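Local coordinates for extracellular solute-binding protein (Conexibacter woesei, PDB 4P98), which probably binds a small solute outside the cell membrane and delivers it to an ABC transporter, as a lipoprotein of the BMP family, at residues N117-T122 with G262-R267; A22-G27 with D77-H82; R92-F97 with R113-V118. All blocks are in the same frame, centred on the assembly; numbering follows the deposited sequence.

How the contacts relate
Following the chain from its N terminus, contact 2 comes first: it closes the excursion through helix 34-45, strand 53-55 and helix 61-73 by setting strand 78-82 beside strand 22-25. Contact 3 closes a much shorter loop through strand 101-105, tying the end of helix 84-94 to the loop entering strand 118-123. Contact 1 opens there, sharing N117 and V118, and closes only at 262-267, after the five-stranded second sheet. Contact 2 closes before the others open, contacts 3 and 1 adjoin at the shared residues, and none nests or crosses. Contacts 1 and 2 reach the same six-stranded sheet and touch where W121 packs on H82; R266 of contact 1 reaches L114 O of contact 3.

Contact 1: N117-T122 with G262-R267; sequences NVDGWT and GTFGRR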
loop_
_atom_site.group_PDB
_atom_site.type_symbol
_atom_site.label_atom_id
_atom_site.label_comp_id
_atom_site.label_asym_id
_atom_site.label_seq_id
_atom_site.Cartn_x
_atom_site.Cartn_y
_atom_site.Cartn_z
ATOM N N ASN A 117 -7.513 -18.192 16.755
ATOM C CA ASN A 117 -8.596 -17.531 16.047
ATOM C C ASN A 117 -8.197 -16.242 15.339
ATOM O O ASN A 117 -9.065 -15.429 15.008
ATOM C CB ASN A 117 -9.791 -17.273 16.985
ATOM C CG ASN A 117 -9.452 -16.368 18.164
ATOM O OD1 ASN A 117 -8.293 -16.264 18.580
ATOM N ND2 ASN A 117 -10.479 -15.741 18.740
ATOM N N VAL A 118 -6.902 -16.066 15.072
ATOM C CA VAL A 118 -6.434 -14.881 14.376
ATOM C C VAL A 118 -5.633 -15.270 13.135
ATOM O O VAL A 118 -4.770 -16.134 13.207
ATOM C CB VAL A 118 -5.545 -13.996 15.289
ATOM C CG1 VAL A 118 -5.222 -12.686 14.596
ATOM C CG2 VAL A 118 -6.219 -13.753 16.643
ATOM N N ASP A 119 -5.954 -14.646 12.005
ATOM C CA ASP A 119 -5.120 -14.689 10.800
ATOM C C ASP A 119 -4.294 -13.398 10.736
ATOM O O ASP A 119 -4.769 -12.311 11.103
ATOM C CB ASP A 119 -5.991 -14.784 9.531
ATOM C CG ASP A 119 -6.607 -16.165 9.291
ATOM O OD1 ASP A 119 -6.348 -17.132 10.050
ATOM O OD2 ASP A 119 -7.361 -16.275 8.284
ATOM N N GLY A 120 -3.057 -13.508 10.261
ATOM C CA GLY A 120 -2.172 -12.365 10.125
ATOM C C GLY A 120 -1.676 -12.141 8.709
ATOM O O GLY A 120 -1.700 -13.057 7.872
ATOM N N TRP A 121 -1.229 -10.920 8.428
ATOM C CA TRP A 121 -0.590 -10.639 7.149
ATOM C C TRP A 121 0.468 -9.557 7.245
ATOM O O TRP A 121 0.530 -8.782 8.220
ATOM C CB TRP A 121 -1.623 -10.320 6.056
ATOM C CG TRP A 121 -2.398 -9.042 6.273
ATOM C CD1 TRP A 121 -3.546 -8.890 7.012
ATOM C CD2 TRP A 121 -2.088 -7.748 5.740
ATOM N NE1 TRP A 121 -3.960 -7.576 6.966
ATOM C CE2 TRP A 121 -3.071 -6.856 6.204
ATOM C CE3 TRP A 121 -1.057 -7.254 4.925
ATOM C CZ2 TRP A 121 -3.063 -5.489 5.878
ATOM C CZ3 TRP A 121 -1.059 -5.891 4.593
ATOM C CH2 TRP A 121 -2.058 -5.031 5.070
ATOM N N THR A 122 1.301 -9.527 6.214
ATOM C CA THR A 122 2.392 -8.586 6.122
ATOM C C THR A 122 2.675 -8.247 4.648
ATOM O O THR A 122 2.157 -8.898 3.728
ATOM C CB THR A 122 3.657 -9.141 6.802
ATOM O OG1 THR A 122 4.644 -8.108 6.911
ATOM C CG2 THR A 122 4.236 -10.287 6.025
ATOM N N GLY A 262 -15.235 -23.499 8.495
ATOM C CA GLY A 262 -14.736 -23.798 9.823
ATOM C C GLY A 262 -13.232 -23.970 9.909
ATOM O O GLY A 262 -12.753 -24.647 10.806
ATOM N N THR A 263 -12.478 -23.360 8.993
ATOM C CA THR A 263 -11.019 -23.524 8.960
ATOM C C THR A 263 -10.227 -22.262 9.338
ATOM O O THR A 263 -9.016 -22.208 9.169
ATOM C CB THR A 263 -10.563 -23.934 7.554
ATOM O OG1 THR A 263 -11.003 -22.951 6.606
ATOM C CG2 THR A 263 -11.132 -25.288 7.194
ATOM N N PHE A 264 -10.901 -21.245 9.842
ATOM C CA PHE A 264 -10.240 -19.980 10.152
ATOM C C PHE A 264 -9.219 -20.095 11.266
ATOM O O PHE A 264 -9.439 -20.794 12.250
ATOM C CB PHE A 264 -11.284 -18.916 10.513
ATOM C CG PHE A 264 -10.734 -17.513 10.541
ATOM C CD1 PHE A 264 -10.023 -17.051 11.648
ATOM C CD2 PHE A 264 -10.922 -16.654 9.469
ATOM C CE1 PHE A 264 -9.496 -15.761 11.673
ATOM C CE2 PHE A 264 -10.400 -15.364 9.486
ATOM C CZ PHE A 264 -9.691 -14.919 10.597
ATOM N N GLY A 265 -8.095 -19.415 11.105
ATOM C CA GLY A 265 -7.138 -19.237 12.193
ATOM C C GLY A 265 -5.707 -19.608 11.828
ATOM O O GLY A 265 -5.456 -20.606 11.143
ATOM N N ARG A 266 -4.773 -18.795 12.301
ATOM C CA ARG A 266 -3.337 -19.028 12.155
ATOM C C ARG A 266 -2.789 -19.032 10.728
ATOM O O ARG A 266 -1.642 -19.397 10.521
ATOM C CB ARG A 266 -2.897 -20.272 12.953
ATOM C CG ARG A 266 -2.772 -19.913 14.420
ATOM C CD ARG A 266 -2.571 -21.068 15.368
ATOM N NE ARG A 266 -2.289 -20.514 16.698
ATOM C CZ ARG A 266 -2.205 -21.217 17.825
ATOM N NH1 ARG A 266 -1.941 -20.591 18.965
ATOM N NH2 ARG A 266 -2.399 -22.524 17.831
ATOM N N ARG A 267 -3.573 -18.546 9.771
ATOM C CA ARG A 267 -3.070 -18.267 8.434
ATOM C C ARG A 267 -2.141 -17.069 8.512
ATOM O O ARG A 267 -2.422 -16.099 9.245
ATOM C CB ARG A 267 -4.220 -17.972 7.481
ATOM C CG ARG A 267 -3.882 -18.146 6.003
ATOM C CD ARG A 267 -3.679 -19.625 5.629
ATOM N NE ARG A 267 -4.889 -20.432 5.788
ATOM C CZ ARG A 267 -5.890 -20.498 4.910
ATOM N NH1 ARG A 267 -5.866 -19.776 3.784
ATOM N NH2 ARG A 267 -6.938 -21.285 5.167
#
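The carboxylate of D119 lies on the ring of F264, the two planes only 11° apart, with OD2 standing 3.4 Å above the ring and displaced toward its rim. F264 reaches this place because its CG is anti to the backbone N (chi1 -167°), and the same ring turns its edge to the backbone of N117, whose O is 3.4 Å from CE1. The other carboxylate oxygen serves the loop: R267 N donates to D119 OD1 at 3.1 Å, coming from above the carboxylate plane. Backbone bonds flank it, R266 N to V118 O at 2.8 Å and G120 N to R267 O at 2.9 Å, the latter nearly straight at 168°. G265 suits its backbone angles, at which a CB would be jammed against the preceding carbonyl O.

The arginines form the looser side. R266, an exposed residue, starts away from the strand; its chain packs on P116 and NE bonds to L114 O. R267 lays only its base against the carboxylate, CB being 3.4 Å from D119 OD1, before bends at chi2 and chi3 lead the guanidinium away.

The loop thus feeds strand 268-271 in parallel beside strand 118-123, completing one side of the sheet. Around it, D119 packs on Y255 and F264 on Q258 of helix 249-261, and the F264 ring meets that of H101 on strand 101-105.

Contact 2: A22-G27 with D77-H82; sequences AIIASG and DLVVGH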
loop_
_atom_site.group_PDB
_atom_site.type_symbol
_atom_site.label_atom_id
_atom_site.label_comp_id
_atom_site.label_asym_id
_atom_site.label_seq_id
_atom_site.Cartn_x
_atom_site.Cartn_y
_atom_site.Cartn_z
ATOM N N ALA A 22 -16.300 -6.285 10.591
ATOM C CA ALA A 22 -15.921 -4.955 11.040
ATOM C C ALA A 22 -14.468 -4.726 10.674
ATOM O O ALA A 22 -13.622 -5.587 10.952
ATOM C CB ALA A 22 -16.110 -4.818 12.547
ATOM N N ILE A 23 -14.197 -3.583 10.039
ATOM C CA ILE A 23 -12.836 -3.148 9.740
ATOM C C ILE A 23 -12.496 -2.012 10.698
ATOM O O ILE A 23 -13.218 -1.001 10.756
ATOM C CB ILE A 23 -12.672 -2.623 8.297
ATOM C CG1 ILE A 23 -13.294 -3.561 7.257
ATOM C CG2 ILE A 23 -11.206 -2.354 7.998
ATOM C CD1 ILE A 23 -12.628 -4.900 7.090
ATOM N N ILE A 24 -11.419 -2.188 11.450
ATOM C CA ILE A 24 -10.906 -1.178 12.367
ATOM C C ILE A 24 -9.608 -0.636 11.771
ATOM O O ILE A 24 -8.586 -1.311 11.813
ATOM C CB ILE A 24 -10.603 -1.784 13.754
ATOM C CG1 ILE A 24 -11.788 -2.601 14.293
ATOM C CG2 ILE A 24 -10.177 -0.698 14.728
ATOM C CD1 ILE A 24 -13.101 -1.859 14.282
ATOM N N ALA A 25 -9.656 0.577 11.222
ATOM C CA ALA A 25 -8.529 1.151 10.490
ATOM C C ALA A 25 -7.702 2.061 11.370
ATOM O O ALA A 25 -8.245 2.813 12.193
ATOM C CB ALA A 25 -9.011 1.905 9.270
ATOM N N SER A 26 -6.388 1.995 11.168
ATOM C CA SER A 26 -5.423 2.783 11.915
ATOM C C SER A 26 -5.615 4.279 11.655
ATOM O O SER A 26 -5.561 5.088 12.574
ATOM C CB SER A 26 -4.013 2.349 11.503
ATOM O OG SER A 26 -3.010 3.060 12.199
ATOM N N GLY A 27 -5.848 4.627 10.392
ATOM C CA GLY A 27 -6.011 6.022 9.967
ATOM C C GLY A 27 -7.321 6.290 9.268
ATOM O O GLY A 27 -8.320 5.636 9.545
ATOM N N ASP A 77 -18.844 -11.640 13.080
ATOM C CA ASP A 77 -18.163 -12.894 12.728
ATOM C C ASP A 77 -16.656 -12.705 12.557
ATOM O O ASP A 77 -15.869 -13.573 12.897
ATOM C CB ASP A 77 -18.743 -13.415 11.426
ATOM C CG ASP A 77 -20.199 -13.778 11.559
ATOM O OD1 ASP A 77 -20.483 -14.772 12.229
ATOM O OD2 ASP A 77 -21.048 -13.063 11.020
ATOM N N LEU A 78 -16.290 -11.550 12.029
ATOM C CA LEU A 78 -14.919 -11.238 11.665
ATOM C C LEU A 78 -14.591 -9.802 12.018
ATOM O O LEU A 78 -15.277 -8.873 11.563
ATOM C CB LEU A 78 -14.746 -11.418 10.161
ATOM C CG LEU A 78 -13.369 -11.099 9.578
ATOM C CD1 LEU A 78 -12.284 -11.963 10.186
ATOM C CD2 LEU A 78 -13.405 -11.263 8.076
ATOM N N VAL A 79 -13.531 -9.623 12.800
ATOM C CA VAL A 79 -13.043 -8.304 13.179
ATOM C C VAL A 79 -11.614 -8.123 12.659
ATOM O O VAL A 79 -10.682 -8.830 13.061
ATOM C CB VAL A 79 -13.103 -8.080 14.698
ATOM C CG1 VAL A 79 -12.748 -6.636 15.038
ATOM C CG2 VAL A 79 -14.484 -8.424 15.221
ATOM N N VAL A 80 -11.463 -7.162 11.765
ATOM C CA VAL A 80 -10.227 -6.932 11.041
ATOM C C VAL A 80 -9.549 -5.648 11.525
ATOM O O VAL A 80 -10.112 -4.558 11.398
ATOM C CB VAL A 80 -10.535 -6.798 9.542
ATOM C CG1 VAL A 80 -9.272 -6.493 8.752
ATOM C CG2 VAL A 80 -11.227 -8.053 9.012
ATOM N N GLY A 81 -8.341 -5.777 12.067
ATOM C CA GLY A 81 -7.524 -4.627 12.419
ATOM C C GLY A 81 -6.572 -4.317 11.298
ATOM O O GLY A 81 -5.681 -5.133 10.970
ATOM N N HIS A 82 -6.754 -3.147 10.695
ATOM C CA HIS A 82 -5.966 -2.754 9.541
ATOM C C HIS A 82 -4.840 -1.805 9.934
ATOM O O HIS A 82 -5.076 -0.622 10.215
ATOM C CB HIS A 82 -6.851 -2.131 8.471
ATOM C CG HIS A 82 -6.115 -1.793 7.224
ATOM N ND1 HIS A 82 -5.517 -2.751 6.436
ATOM C CD2 HIS A 82 -5.879 -0.607 6.624
ATOM C CE1 HIS A 82 -4.944 -2.167 5.403
ATOM N NE2 HIS A 82 -5.147 -0.864 5.497
#
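A22 pairs with V79 in the first of four parallel bridges, which illustrate how a Rossmann-like sheet of the periplasmic-binding-protein type is assembled: strand 53-55 falls between the two strands in sequence but lies on the far side of 22-25, so that 22-25 and 78-82 become neighbours within the sheet. A22 N donates to L78 O, and A22 O in turn receives V80 N at 2.8 Å.

I23 turns to the opposite face and makes the shortest contact between two side chains here. Its CG1 is anti to the carbonyl carbon (chi1 -48°), and from there CD1 reaches V80 CB at 3.7 Å, the two branched chains running alongside each other off the sheet. Both also touch Y252 of helix 249-261, which comes from much later in the chain, while A42 of helix 34-45 packs on I23 as well.

I24 returns to the face of A22 and V79. Its N donates to V80 O at 2.7 Å, almost straight at 176°, while CG1 rests 4.2 Å from V79 CG1 and the side chain packs against V67, I68 and F71 of helix 61-73. I24 O then accepts H82 N, and G81 CA adds a CA-H...O contact to I24 O at 3.5 Å.

A25 pairs with H82 on the face of I23. The imidazole of H82 looks beyond this strand pair: it stacks on the ring of F34, and its NE2 bonds to F34 O.

With S26 the strand has ended, yet the ladder gains one more rung: S26 N donates to H82 O at 3.1 Å, in a bond bent to 142°.

Contact 3: R92-F97 with R113-V118; sequences RVATEF and RLPPNV
A94 starts a type I turn that ends at F97, and its CA is 6.8 Å from that of N117, itself within a second type I turn running from P115 to V118. The contact joins two connections of the Rossmann-like domain: the exit of helix 84-94, which follows strand 78-82 in the chain, and the loop leading into strand 118-123.

N117 carries the polar half. With chi1 at 61° its CG sits over the backbone, flanked by N and C, and from this position the amide is directed at the backbone of A94. ND2 donates to A94 O at 3.1 Å in a nearly straight bond of 168°, with the acceptor close to the amide plane. That oxygen is gripped twice, since F97 N, at 3.2 Å from A94 O within the turn, arrives from the opposite face of the carbonyl plane. ND2 also bonds to V100 O, so one buried amide spans A94 and V100. Replacing this amide by an alanine is likely to strip V100 O of this donor, leave A94 O with F97 N alone of the two, and untie the two turns.

The apolar half centres on the methyl group of A94. It faces P115, whose CG is 4.4 Å from A94 CB. Against the valine that begins the next strand the fit is closer than ordinary van der Waals contact, V118 CG2 coming within 3.4 Å of A94 CB.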
loop_
_atom_site.group_PDB
_atom_site.type_symbol
_atom_site.label_atom_id
_atom_site.label_comp_id
_atom_site.label_asym_id
_atom_site.label_seq_id
_atom_site.Cartn_x
_atom_site.Cartn_y
_atom_site.Cartn_z
ATOM N N ARG A 92 -5.068 -9.085 21.748
ATOM C CA ARG A 92 -5.534 -9.147 23.135
ATOM C C ARG A 92 -7.010 -9.528 23.236
ATOM O O ARG A 92 -7.383 -10.405 24.025
ATOM C CB ARG A 92 -5.294 -7.807 23.839
ATOM C CG ARG A 92 -3.831 -7.389 23.937
ATOM C CD ARG A 92 -3.718 -6.144 24.795
ATOM N NE ARG A 92 -4.066 -6.504 26.158
ATOM C CZ ARG A 92 -3.215 -7.011 27.040
ATOM N NH1 ARG A 92 -1.932 -7.172 26.730
ATOM N NH2 ARG A 92 -3.647 -7.341 28.247
ATOM N N VAL A 93 -7.843 -8.883 22.424
ATOM C CA VAL A 93 -9.280 -9.123 22.463
ATOM C C VAL A 93 -9.602 -10.512 21.915
ATOM O O VAL A 93 -10.499 -11.175 22.421
ATOM C CB VAL A 93 -10.069 -8.011 21.743
ATOM C CG1 VAL A 93 -11.564 -8.292 21.753
ATOM C CG2 VAL A 93 -9.802 -6.676 22.426
ATOM N N ALA A 94 -8.852 -10.964 20.912
ATOM C CA ALA A 94 -9.034 -12.311 20.373
ATOM C C ALA A 94 -9.068 -13.390 21.463
ATOM O O ALA A 94 -9.871 -14.316 21.378
ATOM C CB ALA A 94 -7.954 -12.637 19.338
ATOM N N THR A 95 -8.225 -13.250 22.488
ATOM C CA THR A 95 -8.179 -14.218 23.586
ATOM C C THR A 95 -9.485 -14.257 24.383
ATOM O O THR A 95 -9.770 -15.260 25.016
ATOM C CB THR A 95 -7.020 -13.940 24.567
ATOM O OG1 THR A 95 -7.284 -12.728 25.295
ATOM C CG2 THR A 95 -5.680 -13.826 23.824
ATOM N N GLU A 96 -10.264 -13.172 24.348
ATOM C CA GLU A 96 -11.543 -13.084 25.066
ATOM C C GLU A 96 -12.717 -13.738 24.332
ATOM O O GLU A 96 -13.736 -14.053 24.951
ATOM C CB GLU A 96 -11.912 -11.615 25.331
ATOM C CG GLU A 96 -10.879 -10.798 26.089
ATOM C CD GLU A 96 -11.212 -9.305 26.126
ATOM O OE1 GLU A 96 -12.375 -8.920 25.873
ATOM O OE2 GLU A 96 -10.304 -8.494 26.392
ATOM N N PHE A 97 -12.587 -13.916 23.020
ATOM C CA PHE A 97 -13.693 -14.370 22.181
ATOM C C PHE A 97 -13.196 -15.480 21.252
ATOM O O PHE A 97 -12.997 -15.248 20.058
ATOM C CB PHE A 97 -14.241 -13.214 21.346
ATOM C CG PHE A 97 -14.860 -12.107 22.153
ATOM C CD1 PHE A 97 -16.207 -12.144 22.497
ATOM C CD2 PHE A 97 -14.104 -11.008 22.542
ATOM C CE1 PHE A 97 -16.776 -11.115 23.241
ATOM C CE2 PHE A 97 -14.666 -9.978 23.284
ATOM C CZ PHE A 97 -16.012 -10.026 23.626
ATOM N N ARG A 113 2.936 -15.184 16.781
ATOM C CA ARG A 113 2.180 -14.669 17.926
ATOM C C ARG A 113 0.660 -14.762 17.753
ATOM O O ARG A 113 -0.087 -14.172 18.524
ATOM C CB ARG A 113 2.615 -13.220 18.180
ATOM C CG ARG A 113 4.137 -13.070 18.276
ATOM C CD ARG A 113 4.577 -11.621 18.360
ATOM N NE ARG A 113 3.790 -10.962 19.391
ATOM C CZ ARG A 113 2.983 -9.919 19.211
ATOM N NH1 ARG A 113 2.875 -9.324 18.021
ATOM N NH2 ARG A 113 2.297 -9.449 20.255
ATOM N N LEU A 114 0.206 -15.514 16.756
ATOM C CA LEU A 114 -1.221 -15.617 16.450
ATOM C C LEU A 114 -1.949 -16.603 17.358
ATOM O O LEU A 114 -1.614 -17.788 17.368
ATOM C CB LEU A 114 -1.418 -16.068 14.996
ATOM C CG LEU A 114 -0.897 -15.133 13.910
ATOM C CD1 LEU A 114 -1.070 -15.751 12.526
ATOM C CD2 LEU A 114 -1.615 -13.794 13.965
ATOM N N PRO A 115 -2.965 -16.128 18.104
ATOM C CA PRO A 115 -3.874 -17.076 18.738
ATOM C C PRO A 115 -4.602 -17.931 17.688
ATOM O O PRO A 115 -4.600 -17.581 16.500
ATOM C CB PRO A 115 -4.863 -16.172 19.499
ATOM C CG PRO A 115 -4.180 -14.848 19.654
ATOM C CD PRO A 115 -3.299 -14.728 18.433
ATOM N N PRO A 116 -5.228 -19.041 18.107
ATOM C CA PRO A 116 -5.882 -19.958 17.162
ATOM C C PRO A 116 -6.984 -19.334 16.322
ATOM O O PRO A 116 -7.367 -19.906 15.307
ATOM C CB PRO A 116 -6.489 -21.040 18.067
ATOM C CG PRO A 116 -5.748 -20.939 19.358
ATOM C CD PRO A 116 -5.397 -19.487 19.504
ATOM N N ASN A 117 -7.513 -18.192 16.755
ATOM C CA ASN A 117 -8.596 -17.531 16.047
ATOM C C ASN A 117 -8.197 -16.242 15.339
ATOM O O ASN A 117 -9.065 -15.429 15.008
ATOM C CB ASN A 117 -9.791 -17.273 16.985
ATOM C CG ASN A 117 -9.452 -16.368 18.164
ATOM O OD1 ASN A 117 -8.293 -16.264 18.580
ATOM N ND2 ASN A 117 -10.479 -15.741 18.740
ATOM N N VAL A 118 -6.902 -16.066 15.072
ATOM C CA VAL A 118 -6.434 -14.881 14.376
ATOM C C VAL A 118 -5.633 -15.270 13.135
ATOM O O VAL A 118 -4.770 -16.134 13.207
ATOM C CB VAL A 118 -5.545 -13.996 15.289
ATOM C CG1 VAL A 118 -5.222 -12.686 14.596
ATOM C CG2 VAL A 118 -6.219 -13.753 16.643
#